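Local coordinates for protein 3'-5'-exonuclease (Saccharomyces cerevisiae, PDB 3E2V) that probably degrades double-stranded DNA as a magnesium-dependent nuclease of the TatD family, trimming it from the 3' end and also cutting within the strand, at residues N54-G59 with P198-M203; H85-H90 with Y142-Q147; G136-L141 with F181-K186. All blocks are in the same frame, centred on the assembly; numbering follows the deposited sequence.

In the fold
The three contacts step outward through one barrel, all of them buried. Contact 1 lies about 3 Å from the centre of the chain and joins strands 52-57 and 199-204 across the barrel interior. Contact 2, about 14 Å out, seats helix 132-149 on strand 82-87, the neighbour of 52-57 in the sheet. Contact 3, about 19 Å out, packs the same helix against helix 174-187. Chemistry shifts along the way: an aromatic ring beside the metal site, then aliphatic chains between strand and helix, then leucines against longer polar chains. Gln184 of contact 3 also accepts a bond from Val89 N of contact 2.

Contact 1. Residues N54-G59 with P198-M203; sequences NALVTG and PLFLHM
Phe200 reaches from strand 199-204 across the barrel interior to Leu56 and Thr58, and it carries the whole contact. Its CB points toward segment 54-59, and chi1 of -171° sets CG trans to the backbone N, beside the carbonyl carbon. Beyond CG the two halves of the ring find different partners, both methyls coming obliquely from the same side of the ring plane. In one half CD1 meets Leu56 CD2 at 3.8 Å, and the next atom, CE1, lies 4.0 Å from that same methyl. In the other half CE2 is 3.6 Å from Thr58 CG2, and the tip atom, CZ, is 3.9 Å from it. Leu56 runs counter to the phenylalanine and touches it through one branch alone. Thr58 is modelled in two conformers, and the contacts given here are those of one. In it the methyl is given to the ring, while OG1 is hydrogen-bonded to Asn20 OD1; threonine suits a place with apolar and polar neighbours at once. The flat phenylalanine ring fills the buried interior with carbon and offers a face for stacking with the imidazole of His253; it also touches Glu161. His253 and Asp303 hold the bound magnesium ion, whereas Glu161 binds magnesium in another structure of this protein, though not in this one. The backbones stay well apart, the nearest CA atoms, of Thr58 and Phe200, being 8.8 Å from each other. Side chains meeting inside a ring of parallel strands, close to the metal site, are typical of the TIM barrel of metal-dependent hydrolases.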
loop_
_atom_site.group_PDB
_atom_site.type_symbol
_atom_site.label_atom_id
_atom_site.label_comp_id
_atom_site.label_asym_id
_atom_site.label_seq_id
_atom_site.Cartn_x
_atom_site.Cartn_y
_atom_site.Cartn_z
ATOM N N ASN A 54 4.681 -10.664 -8.894
ATOM C CA ASN A 54 3.875 -9.471 -9.155
ATOM C C ASN A 54 4.104 -8.507 -8.000
ATOM O O ASN A 54 4.460 -8.948 -6.897
ATOM C CB ASN A 54 2.372 -9.802 -9.144
ATOM C CG ASN A 54 1.891 -10.531 -10.379
ATOM O OD1 ASN A 54 0.909 -10.102 -11.003
ATOM N ND2 ASN A 54 2.522 -11.631 -10.714
ATOM N N ALA A 55 3.915 -7.206 -8.247
ATOM C CA ALA A 55 3.922 -6.246 -7.145
ATOM C C ALA A 55 2.981 -5.114 -7.463
ATOM O O ALA A 55 2.741 -4.800 -8.630
ATOM C CB ALA A 55 5.326 -5.718 -6.881
ATOM N N LEU A 56 2.439 -4.516 -6.405
ATOM C CA LEU A 56 1.582 -3.357 -6.524
ATOM C C LEU A 56 2.380 -2.131 -6.090
ATOM O O LEU A 56 2.836 -2.056 -4.933
ATOM C CB LEU A 56 0.341 -3.546 -5.636
ATOM C CG LEU A 56 -0.725 -2.449 -5.700
ATOM C CD1 LEU A 56 -1.423 -2.456 -7.067
ATOM C CD2 LEU A 56 -1.758 -2.696 -4.599
ATOM N N VAL A 57 2.558 -1.189 -7.018
ATOM C CA VAL A 57 3.313 0.041 -6.765
ATOM C C VAL A 57 2.366 1.085 -6.188
ATOM O O VAL A 57 1.336 1.366 -6.766
ATOM C CB VAL A 57 3.973 0.550 -8.074
ATOM C CG1 VAL A 57 4.702 1.881 -7.881
ATOM C CG2 VAL A 57 4.945 -0.499 -8.602
ATOM N N THR A 58 2.713 1.614 -5.017
ATOM C CA THR A 58 1.837 2.556 -4.328
ATOM C C THR A 58 1.922 3.968 -4.877
ATOM O O THR A 58 3.011 4.482 -5.182
ATOM C CB THR A 58 2.198 2.680 -2.860
ATOM O OG1 THR A 58 3.597 2.939 -2.763
ATOM C CG2 THR A 58 1.869 1.420 -2.116
ATOM N N GLY A 59 0.752 4.599 -5.005
ATOM C CA GLY A 59 0.635 6.032 -5.318
ATOM C C GLY A 59 0.042 6.729 -4.099
ATOM O O GLY A 59 -0.901 6.193 -3.488
ATOM N N PRO A 198 -10.617 -2.782 -6.069
ATOM C CA PRO A 198 -10.330 -2.939 -4.641
ATOM C C PRO A 198 -9.727 -1.653 -4.087
ATOM O O PRO A 198 -9.049 -0.913 -4.828
ATOM C CB PRO A 198 -9.302 -4.081 -4.615
ATOM C CG PRO A 198 -8.609 -4.009 -5.964
ATOM C CD PRO A 198 -9.723 -3.602 -6.917
ATOM N N LEU A 199 -9.964 -1.396 -2.796
ATOM C CA LEU A 199 -9.410 -0.228 -2.131
ATOM C C LEU A 199 -8.155 -0.594 -1.362
ATOM O O LEU A 199 -8.110 -1.617 -0.660
ATOM C CB LEU A 199 -10.440 0.416 -1.191
ATOM C CG LEU A 199 -11.751 0.886 -1.844
ATOM C CD1 LEU A 199 -12.643 1.536 -0.790
ATOM C CD2 LEU A 199 -11.480 1.884 -2.933
ATOM N N PHE A 200 -7.151 0.262 -1.492
ATOM C CA PHE A 200 -5.881 0.114 -0.811
ATOM C C PHE A 200 -5.837 1.198 0.253
ATOM O O PHE A 200 -5.647 2.383 -0.049
ATOM C CB PHE A 200 -4.746 0.226 -1.847
ATOM C CG PHE A 200 -3.391 -0.129 -1.314
ATOM C CD1 PHE A 200 -3.003 -1.454 -1.180
ATOM C CD2 PHE A 200 -2.510 0.850 -0.942
ATOM C CE1 PHE A 200 -1.745 -1.775 -0.696
ATOM C CE2 PHE A 200 -1.242 0.528 -0.438
ATOM C CZ PHE A 200 -0.860 -0.784 -0.331
ATOM N N LEU A 201 -6.074 0.783 1.495
ATOM C CA LEU A 201 -6.416 1.698 2.582
ATOM C C LEU A 201 -5.277 1.834 3.574
ATOM O O LEU A 201 -4.599 0.862 3.907
ATOM C CB LEU A 201 -7.674 1.183 3.269
ATOM C CG LEU A 201 -8.941 1.079 2.422
ATOM C CD1 LEU A 201 -9.967 0.142 3.062
ATOM C CD2 LEU A 201 -9.526 2.453 2.083
ATOM N N HIS A 202 -5.086 3.072 4.025
ATOM C CA HIS A 202 -4.083 3.431 5.034
ATOM C C HIS A 202 -4.805 3.743 6.346
ATOM O O HIS A 202 -5.761 4.522 6.386
ATOM C CB HIS A 202 -3.259 4.632 4.542
ATOM C CG HIS A 202 -2.165 5.045 5.478
ATOM N ND1 HIS A 202 -0.880 4.561 5.377
ATOM C CD2 HIS A 202 -2.164 5.907 6.521
ATOM C CE1 HIS A 202 -0.137 5.088 6.335
ATOM N NE2 HIS A 202 -0.892 5.910 7.041
ATOM N N MET A 203 -4.355 3.125 7.428
ATOM C CA MET A 203 -4.873 3.433 8.742
ATOM C C MET A 203 -3.708 3.386 9.724
ATOM O O MET A 203 -3.034 2.344 9.889
ATOM C CB MET A 203 -5.963 2.433 9.167
ATOM C CG MET A 203 -6.730 2.786 10.454
ATOM S SD MET A 203 -5.829 2.468 12.005
ATOM C CE MET A 203 -5.979 0.675 12.103
#

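Contact 2. Residues H85-H90 with Y142-Q147; sequences HTIGVH and YDLMNQ
Ile87 and Met145 are brought together by their first torsions: chi1 of -60° sends Ile87 CG2 to the position trans to its backbone N, and chi1 of -67° puts Met145 CG trans to its own carbonyl carbon. From there the methionine runs on fully extended; long and unbranched, it can span from the helix to the end of the strand. The two side chains lie alongside one another, pointing opposite ways. Ile87 CG2 lies 3.9 Å from Met145 CG, while further out Met145 CE comes to 3.6 Å from the carbonyl oxygen Ile87 O and brushes Gly88. The same CG2 methyl also takes Leu144 CD2 at 4.0 Å, the leucine crossing it at a slant. Isoleucine, beta-branched, suits a strand, and its CG2 methyl is shared by two successive helix residues. It is flanked on its own strand as well, its CG1 lying at the edge of the His85 ring and in the ring plane. That ring is held by a nearly straight bond from His85 ND1 to Thr86 O (2.8 Å, 176°), although the donor sits well above the carbonyl plane. Met145 also touches Ile159 of strand 156-165 and Leu194, while Leu144 touches Gln66 of helix 62-75. Strand 82-87 is thus covered by helix 132-149 in the beta-alpha manner of the barrel wall. With methyl and methylene groups meeting, and CE also lying against a backbone carbonyl oxygen, the attraction rests on dispersion and the burial of apolar surface, with no directional bond between the segments.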
loop_
_atom_site.group_PDB
_atom_site.type_symbol
_atom_site.label_atom_id
_atom_site.label_comp_id
_atom_site.label_asym_id
_atom_site.label_seq_id
_atom_site.Cartn_x
_atom_site.Cartn_y
_atom_site.Cartn_z
ATOM N N HIS A 85 -0.308 -0.765 -10.245
ATOM C CA HIS A 85 -0.190 0.380 -9.343
ATOM C C HIS A 85 -1.536 0.889 -8.855
ATOM O O HIS A 85 -2.610 0.523 -9.382
ATOM C CB HIS A 85 0.566 1.518 -10.025
ATOM C CG HIS A 85 -0.220 2.145 -11.129
ATOM N ND1 HIS A 85 -1.104 3.176 -10.905
ATOM C CD2 HIS A 85 -0.329 1.825 -12.441
ATOM C CE1 HIS A 85 -1.680 3.512 -12.048
ATOM N NE2 HIS A 85 -1.221 2.711 -12.995
ATOM N N THR A 86 -1.462 1.758 -7.852
ATOM C CA THR A 86 -2.658 2.404 -7.333
ATOM C C THR A 86 -2.716 3.845 -7.834
ATOM O O THR A 86 -1.742 4.368 -8.412
ATOM C CB THR A 86 -2.658 2.412 -5.765
ATOM O OG1 THR A 86 -1.734 3.404 -5.289
ATOM C CG2 THR A 86 -2.243 1.056 -5.202
ATOM N N ILE A 87 -3.880 4.473 -7.618
ATOM C CA ILE A 87 -4.093 5.921 -7.779
ATOM C C ILE A 87 -4.930 6.410 -6.613
ATOM O O ILE A 87 -5.985 5.854 -6.320
ATOM C CB ILE A 87 -4.840 6.256 -9.078
ATOM C CG1 ILE A 87 -4.045 5.775 -10.301
ATOM C CG2 ILE A 87 -5.132 7.775 -9.146
ATOM C CD1 ILE A 87 -4.794 5.958 -11.631
ATOM N N GLY A 88 -4.455 7.454 -5.958
ATOM C CA GLY A 88 -5.159 8.000 -4.793
ATOM C C GLY A 88 -4.323 9.020 -4.068
ATOM O O GLY A 88 -3.158 9.208 -4.393
ATOM N N VAL A 89 -4.936 9.695 -3.098
ATOM C CA VAL A 89 -4.225 10.695 -2.282
ATOM C C VAL A 89 -4.265 10.295 -0.813
ATOM O O VAL A 89 -5.337 10.163 -0.230
ATOM C CB VAL A 89 -4.799 12.122 -2.462
ATOM C CG1 VAL A 89 -3.969 13.146 -1.703
ATOM C CG2 VAL A 89 -4.830 12.479 -3.933
ATOM N N HIS A 90 -3.084 10.076 -0.254
ATOM C CA HIS A 90 -2.859 9.577 1.104
ATOM C C HIS A 90 -3.125 10.718 2.086
ATOM O O HIS A 90 -3.009 11.886 1.720
ATOM C CB HIS A 90 -1.384 9.148 1.092
ATOM C CG HIS A 90 -0.834 8.581 2.356
ATOM N ND1 HIS A 90 -0.606 9.333 3.485
ATOM C CD2 HIS A 90 -0.311 7.359 2.609
ATOM C CE1 HIS A 90 -0.025 8.583 4.406
ATOM N NE2 HIS A 90 0.183 7.386 3.892
ATOM N N TYR A 142 -10.698 12.026 -10.322
ATOM C CA TYR A 142 -11.681 11.151 -10.977
ATOM C C TYR A 142 -11.335 10.932 -12.442
ATOM O O TYR A 142 -11.310 9.791 -12.941
ATOM C CB TYR A 142 -13.067 11.798 -10.856
ATOM C CG TYR A 142 -14.216 10.996 -11.432
ATOM C CD1 TYR A 142 -14.487 9.702 -10.980
ATOM C CD2 TYR A 142 -15.047 11.538 -12.399
ATOM C CE1 TYR A 142 -15.549 8.961 -11.478
ATOM C CE2 TYR A 142 -16.121 10.804 -12.907
ATOM C CZ TYR A 142 -16.364 9.519 -12.435
ATOM O OH TYR A 142 -17.420 8.778 -12.926
ATOM N N ASP A 143 -11.048 12.037 -13.125
ATOM C CA ASP A 143 -10.686 11.962 -14.544
ATOM C C ASP A 143 -9.454 11.085 -14.781
ATOM O O ASP A 143 -9.441 10.265 -15.701
ATOM C CB ASP A 143 -10.457 13.357 -15.114
ATOM C CG ASP A 143 -11.761 14.131 -15.342
ATOM O OD1 ASP A 143 -12.874 13.547 -15.245
ATOM O OD2 ASP A 143 -11.652 15.352 -15.593
ATOM N N LEU A 144 -8.439 11.231 -13.933
ATOM C CA LEU A 144 -7.243 10.398 -14.015
ATOM C C LEU A 144 -7.552 8.912 -13.841
ATOM O O LEU A 144 -7.104 8.069 -14.620
ATOM C CB LEU A 144 -6.215 10.834 -12.973
ATOM C CG LEU A 144 -4.886 10.076 -12.990
ATOM C CD1 LEU A 144 -4.186 10.284 -14.327
ATOM C CD2 LEU A 144 -4.005 10.573 -11.844
ATOM N N MET A 145 -8.321 8.588 -12.803
ATOM C CA MET A 145 -8.740 7.211 -12.563
ATOM C C MET A 145 -9.480 6.644 -13.773
ATOM O O MET A 145 -9.177 5.545 -14.214
ATOM C CB MET A 145 -9.625 7.127 -11.309
ATOM C CG MET A 145 -8.907 7.426 -10.012
ATOM S SD MET A 145 -10.056 7.261 -8.562
ATOM C CE MET A 145 -8.905 7.672 -7.206
ATOM N N ASN A 146 -10.425 7.403 -14.323
ATOM C CA ASN A 146 -11.152 6.933 -15.493
ATOM C C ASN A 146 -10.269 6.731 -16.717
ATOM O O ASN A 146 -10.401 5.721 -17.398
ATOM C CB ASN A 146 -12.310 7.865 -15.814
ATOM C CG ASN A 146 -13.417 7.738 -14.831
ATOM O OD1 ASN A 146 -13.656 6.659 -14.276
ATOM N ND2 ASN A 146 -14.120 8.835 -14.604
ATOM N N GLN A 147 -9.376 7.685 -16.980
ATOM C CA GLN A 147 -8.429 7.580 -18.097
ATOM C C GLN A 147 -7.620 6.293 -17.967
ATOM O O GLN A 147 -7.454 5.540 -18.929
ATOM C CB GLN A 147 -7.479 8.788 -18.130
ATOM C CG GLN A 147 -6.277 8.613 -19.098
ATOM C CD GLN A 147 -5.116 9.598 -18.890
ATOM O OE1 GLN A 147 -4.493 9.664 -17.818
ATOM N NE2 GLN A 147 -4.795 10.346 -19.950
#

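Contact 3. Residues G136-L141 with F181-K186; sequences GKLKEL and FEEQLK
Helices 132-149 and 174-187 come closest, within segments 136-141 and 181-186, at Leu138 and Gln184, whose CA atoms are 7.8 Å apart. Leu138 and Leu141, one helical turn apart, each take one partner, Glu183 and Gln184. Leu138 crosses Glu183 at about a right angle and rests both methyls against its base, CD2 lying 3.9 Å and CD1 4.0 Å from Glu183 CB. Only the aliphatic root of the glutamate is used here. The chain then bends at chi2 (-57°), and its carboxylate reaches back to its own helix, where OE2 forms a salt bridge with Lys186 NZ at 2.8 Å. The lysine meets OE2 on the syn side and has a second acidic partner in Asp223. Such pairing lets a charged residue sit within a buried interface while its methylenes do the packing. Leu141, also crossing at about a right angle, touches Gln184 with a single methyl: CD2 is 3.8 Å from CG and 3.4 Å from OE1. Gln184 reaches this spot by running extended beyond CG. The amide is engaged at both ends, since OE1 accepts from the backbone N of Val89 and NE2 is bonded to Phe180 O; together these bonds should fix its rotation. Glutamine suits the place because it satisfies a buried backbone N-H while the leucine methyl lies against both its amide oxygen and its CG methylene. Gln184 also touches Ile162 of strand 156-165, the strand that comes between the two helices in the chain. Successive helices packed side by side round the outside of a parallel-stranded barrel are typical of the TIM-barrel fold.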
loop_
_atom_site.group_PDB
_atom_site.type_symbol
_atom_site.label_atom_id
_atom_site.label_comp_id
_atom_site.label_asym_id
_atom_site.label_seq_id
_atom_site.Cartn_x
_atom_site.Cartn_y
_atom_site.Cartn_z
ATOM N N GLY A 136 -12.384 21.153 -8.193
ATOM C CA GLY A 136 -11.568 20.929 -9.390
ATOM C C GLY A 136 -10.530 19.833 -9.222
ATOM O O GLY A 136 -10.275 19.065 -10.153
ATOM N N LYS A 137 -9.929 19.769 -8.039
ATOM C CA LYS A 137 -8.924 18.741 -7.783
ATOM C C LYS A 137 -9.546 17.353 -7.709
ATOM O O LYS A 137 -8.964 16.373 -8.179
ATOM C CB LYS A 137 -8.114 19.044 -6.518
ATOM C CG LYS A 137 -7.221 20.295 -6.647
ATOM C CD LYS A 137 -6.247 20.204 -7.822
ATOM C CE LYS A 137 -5.038 19.341 -7.493
ATOM N NZ LYS A 137 -4.063 19.353 -8.636
ATOM N N LEU A 138 -10.732 17.264 -7.116
ATOM C CA LEU A 138 -11.430 15.990 -7.085
ATOM C C LEU A 138 -11.837 15.539 -8.488
ATOM O O LEU A 138 -11.716 14.359 -8.834
ATOM C CB LEU A 138 -12.649 16.088 -6.158
ATOM C CG LEU A 138 -12.312 16.046 -4.665
ATOM C CD1 LEU A 138 -13.485 16.597 -3.865
ATOM C CD2 LEU A 138 -11.963 14.618 -4.207
ATOM N N LYS A 139 -12.278 16.490 -9.310
ATOM C CA LYS A 139 -12.544 16.191 -10.720
ATOM C C LYS A 139 -11.297 15.671 -11.449
ATOM O O LYS A 139 -11.360 14.701 -12.198
ATOM C CB LYS A 139 -13.061 17.450 -11.426
ATOM C CG LYS A 139 -13.352 17.220 -12.883
ATOM C CD LYS A 139 -14.113 18.399 -13.483
ATOM C CE LYS A 139 -14.702 18.020 -14.832
ATOM N NZ LYS A 139 -13.619 17.692 -15.790
ATOM N N GLU A 140 -10.165 16.330 -11.220
ATOM C CA GLU A 140 -8.906 15.937 -11.838
ATOM C C GLU A 140 -8.560 14.488 -11.459
ATOM O O GLU A 140 -8.166 13.690 -12.310
ATOM C CB GLU A 140 -7.794 16.890 -11.410
ATOM C CG GLU A 140 -6.426 16.514 -11.962
ATOM C CD GLU A 140 -5.301 17.374 -11.419
ATOM O OE1 GLU A 140 -5.589 18.425 -10.799
ATOM O OE2 GLU A 140 -4.120 17.000 -11.626
ATOM N N LEU A 141 -8.748 14.156 -10.184
ATOM C CA LEU A 141 -8.468 12.810 -9.701
ATOM C C LEU A 141 -9.390 11.748 -10.307
ATOM O O LEU A 141 -8.923 10.707 -10.773
ATOM C CB LEU A 141 -8.548 12.802 -8.169
ATOM C CG LEU A 141 -8.256 11.465 -7.493
ATOM C CD1 LEU A 141 -6.841 10.980 -7.797
ATOM C CD2 LEU A 141 -8.453 11.625 -6.000
ATOM N N PHE A 181 -10.613 11.738 2.679
ATOM C CA PHE A 181 -10.786 10.274 2.642
ATOM C C PHE A 181 -12.200 9.969 2.129
ATOM O O PHE A 181 -12.388 9.174 1.192
ATOM C CB PHE A 181 -10.543 9.698 4.040
ATOM C CG PHE A 181 -10.757 8.204 4.172
ATOM C CD1 PHE A 181 -10.466 7.309 3.129
ATOM C CD2 PHE A 181 -11.162 7.691 5.392
ATOM C CE1 PHE A 181 -10.645 5.928 3.313
ATOM C CE2 PHE A 181 -11.333 6.333 5.594
ATOM C CZ PHE A 181 -11.074 5.440 4.568
ATOM N N GLU A 182 -13.195 10.611 2.740
ATOM C CA GLU A 182 -14.570 10.341 2.365
ATOM C C GLU A 182 -14.896 10.746 0.927
ATOM O O GLU A 182 -15.559 9.990 0.222
ATOM C CB GLU A 182 -15.544 10.997 3.346
ATOM C CG GLU A 182 -17.004 10.744 2.970
ATOM C CD GLU A 182 -17.963 11.083 4.087
ATOM O OE1 GLU A 182 -17.549 11.112 5.265
ATOM O OE2 GLU A 182 -19.146 11.317 3.768
ATOM N N GLU A 183 -14.411 11.901 0.471
ATOM C CA GLU A 183 -14.683 12.305 -0.913
ATOM C C GLU A 183 -14.045 11.339 -1.923
ATOM O O GLU A 183 -14.631 11.041 -2.970
ATOM C CB GLU A 183 -14.243 13.757 -1.197
ATOM C CG GLU A 183 -15.051 14.795 -0.412
ATOM C CD GLU A 183 -16.568 14.698 -0.671
ATOM O OE1 GLU A 183 -16.995 14.706 -1.858
ATOM O OE2 GLU A 183 -17.336 14.613 0.319
ATOM N N GLN A 184 -12.852 10.839 -1.602
ATOM C CA GLN A 184 -12.240 9.821 -2.459
ATOM C C GLN A 184 -12.992 8.501 -2.436
ATOM O O GLN A 184 -13.093 7.823 -3.457
ATOM C CB GLN A 184 -10.758 9.640 -2.102
ATOM C CG GLN A 184 -9.914 10.853 -2.531
ATOM C CD GLN A 184 -8.452 10.658 -2.197
ATOM O OE1 GLN A 184 -7.688 10.167 -3.029
ATOM N NE2 GLN A 184 -8.065 10.983 -0.956
ATOM N N LEU A 185 -13.535 8.129 -1.277
ATOM C CA LEU A 185 -14.396 6.960 -1.250
ATOM C C LEU A 185 -15.604 7.164 -2.160
ATOM O O LEU A 185 -16.011 6.248 -2.859
ATOM C CB LEU A 185 -14.830 6.617 0.177
ATOM C CG LEU A 185 -13.718 6.078 1.078
ATOM C CD1 LEU A 185 -14.244 5.998 2.493
ATOM C CD2 LEU A 185 -13.198 4.708 0.591
ATOM N N LYS A 186 -16.159 8.368 -2.155
ATOM C CA LYS A 186 -17.304 8.633 -3.029
ATOM C C LYS A 186 -16.915 8.490 -4.499
ATOM O O LYS A 186 -17.605 7.844 -5.284
ATOM C CB LYS A 186 -17.864 10.024 -2.772
ATOM C CG LYS A 186 -18.604 10.186 -1.451
ATOM C CD LYS A 186 -19.005 11.649 -1.273
ATOM C CE LYS A 186 -19.662 11.895 0.077
ATOM N NZ LYS A 186 -19.883 13.376 0.283
#